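Local atomic coordinates of AlbC (Streptomyces noursei, PDB entry 3OQV), a protein that uses aminoacyl-tRNAs as substrates to make cyclo(L-phenylalanyl-L-leucyl), a precursor of the antibacterial albonoursin, without ATP. Residues A183-G191 against R220-V228. Sequence-based numbering, arbitrary orientation.
Sequences APLFADSPG and RAAEGQAYV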
loop_
_atom_site.group_PDB
_atom_site.type_symbol
_atom_site.label_atom_id
_atom_site.label_comp_id
_atom_site.label_asym_id
_atom_site.label_seq_id
_atom_site.Cartn_x
_atom_site.Cartn_y
_atom_site.Cartn_z
ATOM N N ALA A 183 -1.552 -3.088 -7.210
ATOM C CA ALA A 183 -0.473 -3.618 -8.040
ATOM C C ALA A 183 0.235 -2.575 -8.915
ATOM O O ALA A 183 1.453 -2.646 -9.077
ATOM C CB ALA A 183 -0.981 -4.781 -8.899
ATOM N N PRO A 184 -0.522 -1.634 -9.516
ATOM C CA PRO A 184 0.142 -0.547 -10.246
ATOM C C PRO A 184 1.222 0.145 -9.415
ATOM O O PRO A 184 2.276 0.523 -9.948
ATOM C CB PRO A 184 -1.010 0.417 -10.548
ATOM C CG PRO A 184 -2.196 -0.528 -10.751
ATOM C CD PRO A 184 -1.991 -1.593 -9.684
ATOM N N LEU A 185 0.977 0.275 -8.117
ATOM C CA LEU A 185 1.924 0.947 -7.229
ATOM C C LEU A 185 3.148 0.082 -6.918
ATOM O O LEU A 185 4.275 0.581 -6.901
ATOM C CB LEU A 185 1.241 1.398 -5.933
ATOM C CG LEU A 185 0.392 2.672 -6.079
ATOM C CD1 LEU A 185 -0.832 2.401 -6.947
ATOM C CD2 LEU A 185 -0.047 3.206 -4.725
ATOM N N PHE A 186 2.947 -1.224 -6.751
ATOM C CA PHE A 186 4.088 -2.084 -6.473
ATOM C C PHE A 186 4.832 -2.617 -7.703
ATOM O O PHE A 186 5.997 -2.982 -7.606
ATOM C CB PHE A 186 3.810 -3.147 -5.379
ATOM C CG PHE A 186 2.762 -4.180 -5.739
ATOM C CD1 PHE A 186 3.072 -5.231 -6.585
ATOM C CD2 PHE A 186 1.557 -4.225 -5.041
ATOM C CE1 PHE A 186 2.144 -6.229 -6.853
ATOM C CE2 PHE A 186 0.627 -5.241 -5.283
ATOM C CZ PHE A 186 0.936 -6.260 -6.161
ATOM N N ALA A 187 4.214 -2.499 -8.877
ATOM C CA ALA A 187 4.855 -2.924 -10.112
ATOM C C ALA A 187 5.481 -1.762 -10.871
ATOM O O ALA A 187 6.473 -1.937 -11.581
ATOM C CB ALA A 187 3.866 -3.680 -10.996
ATOM N N ASP A 188 4.888 -0.577 -10.760
ATOM C CA ASP A 188 5.227 0.487 -11.696
ATOM C C ASP A 188 4.924 1.862 -11.117
ATOM O O ASP A 188 4.277 2.671 -11.763
ATOM C CB ASP A 188 4.494 0.291 -13.035
ATOM C CG ASP A 188 5.138 1.086 -14.183
ATOM O OD1 ASP A 188 6.065 1.889 -13.930
ATOM O OD2 ASP A 188 4.678 0.952 -15.330
ATOM N N SER A 189 5.482 2.155 -9.945
ATOM C CA SER A 189 5.432 3.511 -9.391
ATOM C C SER A 189 6.026 4.598 -10.291
ATOM O O SER A 189 5.518 5.723 -10.310
ATOM C CB SER A 189 6.087 3.560 -8.007
ATOM O OG SER A 189 5.128 3.261 -6.994
ATOM N N PRO A 190 7.101 4.277 -11.042
ATOM C CA PRO A 190 7.570 5.312 -11.957
ATOM C C PRO A 190 6.459 5.792 -12.874
ATOM O O PRO A 190 6.299 7.000 -13.061
ATOM C CB PRO A 190 8.682 4.618 -12.762
ATOM C CG PRO A 190 9.197 3.545 -11.836
ATOM C CD PRO A 190 7.988 3.099 -11.019
ATOM N N GLY A 191 5.682 4.862 -13.421
ATOM C CA GLY A 191 4.617 5.225 -14.346
ATOM C C GLY A 191 3.403 5.825 -13.656
ATOM O O GLY A 191 2.762 6.731 -14.185
ATOM N N ARG A 220 10.342 -8.804 -14.133
ATOM C CA ARG A 220 10.820 -7.562 -13.546
ATOM C C ARG A 220 9.713 -6.501 -13.477
ATOM O O ARG A 220 9.020 -6.241 -14.458
ATOM C CB ARG A 220 12.030 -7.039 -14.318
ATOM N N ALA A 221 9.547 -5.905 -12.300
ATOM C CA ALA A 221 8.923 -4.589 -12.175
ATOM C C ALA A 221 9.503 -3.576 -13.166
ATOM O O ALA A 221 10.539 -3.825 -13.803
ATOM C CB ALA A 221 9.055 -4.090 -10.749
ATOM N N ALA A 222 8.824 -2.446 -13.330
ATOM C CA ALA A 222 9.322 -1.399 -14.233
ATOM C C ALA A 222 10.745 -1.005 -13.841
ATOM O O ALA A 222 11.082 -1.004 -12.665
ATOM C CB ALA A 222 8.397 -0.178 -14.186
ATOM N N GLU A 223 11.588 -0.706 -14.828
ATOM C CA GLU A 223 12.817 0.035 -14.583
ATOM C C GLU A 223 12.584 1.226 -13.662
ATOM O O GLU A 223 11.668 2.026 -13.870
ATOM C CB GLU A 223 13.439 0.510 -15.904
ATOM C CG GLU A 223 14.507 1.596 -15.752
ATOM C CD GLU A 223 15.053 2.086 -17.094
ATOM O OE1 GLU A 223 14.441 1.782 -18.144
ATOM O OE2 GLU A 223 16.088 2.788 -17.106
ATOM N N GLY A 224 13.447 1.361 -12.666
ATOM C CA GLY A 224 13.368 2.477 -11.737
ATOM C C GLY A 224 12.616 2.092 -10.472
ATOM O O GLY A 224 12.669 2.805 -9.476
ATOM N N GLN A 225 11.903 0.971 -10.510
ATOM C CA GLN A 225 11.137 0.552 -9.330
ATOM C C GLN A 225 12.082 -0.073 -8.315
ATOM O O GLN A 225 12.808 -0.993 -8.649
ATOM C CB GLN A 225 10.042 -0.448 -9.704
ATOM C CG GLN A 225 9.203 -0.909 -8.498
ATOM C CD GLN A 225 8.329 0.200 -7.939
ATOM O OE1 GLN A 225 7.419 0.683 -8.613
ATOM N NE2 GLN A 225 8.616 0.627 -6.713
ATOM N N ALA A 226 12.060 0.409 -7.072
ATOM C CA ALA A 226 12.849 -0.214 -6.003
ATOM C C ALA A 226 12.000 -0.413 -4.745
ATOM O O ALA A 226 10.909 0.150 -4.625
ATOM C CB ALA A 226 14.052 0.629 -5.687
ATOM N N TYR A 227 12.487 -1.254 -3.837
ATOM C CA TYR A 227 11.739 -1.626 -2.638
ATOM C C TYR A 227 12.700 -1.592 -1.454
ATOM O O TYR A 227 13.612 -2.420 -1.372
ATOM C CB TYR A 227 11.191 -3.048 -2.775
ATOM C CG TYR A 227 10.422 -3.321 -4.041
ATOM C CD1 TYR A 227 9.066 -3.012 -4.131
ATOM C CD2 TYR A 227 11.048 -3.882 -5.149
ATOM C CE1 TYR A 227 8.352 -3.281 -5.282
ATOM C CE2 TYR A 227 10.339 -4.155 -6.311
ATOM C CZ TYR A 227 8.992 -3.846 -6.369
ATOM O OH TYR A 227 8.276 -4.113 -7.509
ATOM N N VAL A 228 12.510 -0.632 -0.552
ATOM C CA VAL A 228 13.482 -0.383 0.505
ATOM C C VAL A 228 12.842 -0.682 1.849
ATOM O O VAL A 228 11.771 -0.141 2.163
ATOM C CB VAL A 228 14.002 1.059 0.463
ATOM C CG1 VAL A 228 14.798 1.394 1.708
ATOM C CG2 VAL A 228 14.900 1.249 -0.782
#
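Y227 and A222 bond to two carbonyls of segment 183-191 of helix 169-193 that get no bond from the next turn, where P190 has no N-H and G191 makes none to A187 O: a worked example of a kinked helix held by the turn and strand at 222-227. The hydroxyl Y227 OH donates to F186 O at 2.5 Å, almost straight on to the carbonyl, whose oxygen lies at the ring edge, in its plane. The next carbonyl, A187 O, accepts a nearly linear bond from A222 N (3.0 Å). In the reverse sense, Q225 OE1 accepts from S189 N at 2.8 Å. With CG anti to the backbone N (chi1 -180°) and a bend at chi2 (69°), the glutamine chain reaches the helix while its NE2 bonds back to A226 O, which lies in the plane of the glutamine amide; the two bonds together fix the amide's rotation. P190 crosses this side chain at about a right angle, its CG 3.5 Å from E223 O, against the type II turn A222-Q225. The turn leads into strand 225-229, an outer strand of the parallel Rossmann-type sheet, so helix 169-193 is tied to the sheet's edge. Further out, D188 OD1 accepts from G191 N in an Asx motif, met from above the carboxylate plane, and OD2 forms a salt bridge with R134. S189 OG donates to L185 O at 2.8 Å, and F186 packs on L200, a residue essential for cyclodipeptide specificity.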